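Local coordinates for peptidoglycan-N-acetylmuramic acid deacetylase PdaC (Bacillus subtilis subsp. subtilis str. 168, PDB 6H8L), which removes acetyl groups from N-acetylmuramic acid residues of peptidoglycan, conferring resistance to lysozyme, and also deacylates short chitin oligomers, at residues 12-17 against 154-159. Numbering follows the deposited sequence. Where two conformers were deposited one is given.
Sequences IALTFD and RTILIH
Neighbouring parallel strands of the distorted (beta/alpha) barrel of the NodB-homology (carbohydrate esterase family 4) domain, segments 12-17 and 154-159, meet so that Asp17 and His159, by similarity the proton acceptor and proton donor, emerge together at their C-terminal ends. Five backbone N-H to O=C bonds join them, the donors Ala13, Ile156, Thr15, Ile158 and Asp17 coming from both strands; in the last, Asp17 N donates to Ile158 O (2.9 Å). Ile156 O accepts twice, from the backbone Thr15 N and from Thr15 OG1, which donates over 2.7 Å from 34° outside the carbonyl plane. Thr15 OG1 can reach that oxygen because it sits between its own backbone N and carbonyl carbon (chi1 70°); the same hydroxyl also hydrogen-bonds Arg106 NH1.

The face of Leu14, Phe16, Ile156 and Ile158 is apolar and lies against helix 163-178. There, in the conformer given, Ile156 CD1 meets Leu14 CD2 and Ile12 CD1, and Ile158 lies alongside Phe16, its CB and CG2 near ring atoms CD1 and CE1. On the face carrying Ala13, Thr15, Asp17 and His159, Arg106 forms a salt bridge with Asp17 OD1, and Asp133 OD1 is hydrogen-bonded to His159 ND1, which would fix the imidazole's orientation. The Leu157 and Asp17 side chains cross at about a right angle, with Leu157 CD1 3.3 Å from Asp17 OD2.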
loop_
_atom_site.group_PDB
_atom_site.type_symbol
_atom_site.label_atom_id
_atom_site.label_comp_id
_atom_site.label_asym_id
_atom_site.label_seq_id
_atom_site.Cartn_x
_atom_site.Cartn_y
_atom_site.Cartn_z
ATOM N N ILE A 12 9.351 1.832 -7.748
ATOM C CA ILE A 12 9.267 1.595 -6.313
ATOM C C ILE A 12 7.806 1.713 -5.914
ATOM O O ILE A 12 7.040 2.470 -6.525
ATOM C CB ILE A 12 10.188 2.581 -5.546
ATOM C CG1 ILE A 12 10.363 2.163 -4.094
ATOM C CG2 ILE A 12 9.675 4.018 -5.674
ATOM C CD1 ILE A 12 11.553 2.859 -3.442
ATOM N N ALA A 13 7.408 0.941 -4.895
ATOM C CA ALA A 13 6.020 0.887 -4.437
ATOM C C ALA A 13 5.918 1.452 -3.025
ATOM O O ALA A 13 6.345 0.810 -2.060
ATOM C CB ALA A 13 5.485 -0.543 -4.490
ATOM N N LEU A 14 5.358 2.655 -2.910
ATOM C CA LEU A 14 5.003 3.214 -1.613
ATOM C C LEU A 14 3.647 2.667 -1.192
ATOM O O LEU A 14 2.683 2.718 -1.963
ATOM C CB LEU A 14 4.964 4.741 -1.676
ATOM C CG LEU A 14 6.278 5.417 -2.045
ATOM C CD1 LEU A 14 6.073 6.919 -2.193
ATOM C CD2 LEU A 14 7.324 5.136 -0.988
ATOM N N THR A 15 3.569 2.126 0.019
ATOM C CA THR A 15 2.311 1.600 0.524
ATOM C C THR A 15 2.003 2.238 1.869
ATOM O O THR A 15 2.909 2.506 2.670
ATOM C CB THR A 15 2.336 0.051 0.613
ATOM O OG1 THR A 15 3.224 -0.400 1.653
ATOM C CG2 THR A 15 2.790 -0.530 -0.712
ATOM N N PHE A 16 0.717 2.499 2.098
ATOM C CA PHE A 16 0.254 3.279 3.237
ATOM C C PHE A 16 -0.843 2.505 3.947
ATOM O O PHE A 16 -1.880 2.202 3.343
ATOM C CB PHE A 16 -0.266 4.642 2.782
ATOM C CG PHE A 16 0.786 5.510 2.171
ATOM C CD1 PHE A 16 1.620 6.253 2.979
ATOM C CD2 PHE A 16 0.948 5.578 0.802
ATOM C CE1 PHE A 16 2.593 7.044 2.443
ATOM C CE2 PHE A 16 1.928 6.375 0.251
ATOM C CZ PHE A 16 2.753 7.113 1.077
ATOM N N ASP A 17 -0.632 2.213 5.229
ATOM C CA ASP A 17 -1.538 1.385 6.008
ATOM C C ASP A 17 -2.198 2.188 7.127
ATOM O O ASP A 17 -1.599 3.105 7.695
ATOM C CB ASP A 17 -0.801 0.188 6.630
ATOM C CG ASP A 17 -0.332 -0.816 5.600
ATOM O OD1 ASP A 17 -0.494 -0.556 4.397
ATOM O OD2 ASP A 17 0.204 -1.878 5.997
ATOM N N ARG A 154 11.612 -2.189 -4.714
ATOM C CA ARG A 154 11.295 -2.361 -3.307
ATOM C C ARG A 154 9.914 -1.800 -2.984
ATOM O O ARG A 154 9.349 -1.008 -3.738
ATOM C CB ARG A 154 12.380 -1.704 -2.454
ATOM C CG ARG A 154 13.687 -2.475 -2.569
ATOM C CD ARG A 154 14.684 -2.118 -1.493
ATOM N NE ARG A 154 15.883 -2.945 -1.610
ATOM C CZ ARG A 154 17.136 -2.512 -1.687
ATOM N NH1 ARG A 154 18.102 -3.414 -1.769
ATOM N NH2 ARG A 154 17.436 -1.215 -1.678
ATOM N N THR A 155 9.359 -2.285 -1.873
ATOM C CA THR A 155 8.032 -1.920 -1.388
ATOM C C THR A 155 8.205 -1.341 0.007
ATOM O O THR A 155 8.732 -2.018 0.897
ATOM C CB THR A 155 7.105 -3.145 -1.374
ATOM O OG1 THR A 155 6.977 -3.668 -2.699
ATOM C CG2 THR A 155 5.715 -2.804 -0.852
ATOM N N ILE A 156 7.755 -0.094 0.191
ATOM C CA ILE A 156 7.961 0.659 1.425
ATOM C C ILE A 156 6.673 0.661 2.235
ATOM O O ILE A 156 5.581 0.879 1.696
ATOM C CB ILE A 156 8.417 2.098 1.112
ATOM C CG1 ILE A 156 9.761 2.079 0.377
ATOM C CG2 ILE A 156 8.538 2.930 2.395
ATOM C CD1 ILE A 156 10.102 3.371 -0.327
ATOM N N LEU A 157 6.804 0.444 3.545
ATOM C CA LEU A 157 5.675 0.440 4.477
ATOM C C LEU A 157 5.647 1.740 5.270
ATOM O O LEU A 157 6.520 1.974 6.109
ATOM C CB LEU A 157 5.768 -0.735 5.446
ATOM C CG LEU A 157 4.765 -0.738 6.604
ATOM C CD1 LEU A 157 3.344 -0.820 6.077
ATOM C CD2 LEU A 157 5.070 -1.889 7.559
ATOM N N ILE A 158 4.615 2.551 5.043
ATOM C CA ILE A 158 4.354 3.772 5.799
ATOM C C ILE A 158 2.914 3.696 6.298
ATOM O O ILE A 158 2.092 2.951 5.768
ATOM C CB ILE A 158 4.588 5.043 4.944
ATOM C CG1 ILE A 158 6.025 5.052 4.417
ATOM C CG2 ILE A 158 4.278 6.318 5.727
ATOM C CD1 ILE A 158 6.318 6.151 3.415
ATOM N N HIS A 159 2.612 4.457 7.352
ATOM C CA HIS A 159 1.257 4.513 7.902
ATOM C C HIS A 159 0.718 5.929 7.766
ATOM O O HIS A 159 1.259 6.857 8.371
ATOM C CB HIS A 159 1.253 4.053 9.363
ATOM C CG HIS A 159 1.685 2.636 9.521
ATOM N ND1 HIS A 159 3.011 2.267 9.578
ATOM C CD2 HIS A 159 0.974 1.484 9.555
ATOM C CE1 HIS A 159 3.098 0.953 9.669
ATOM N NE2 HIS A 159 1.874 0.454 9.658
#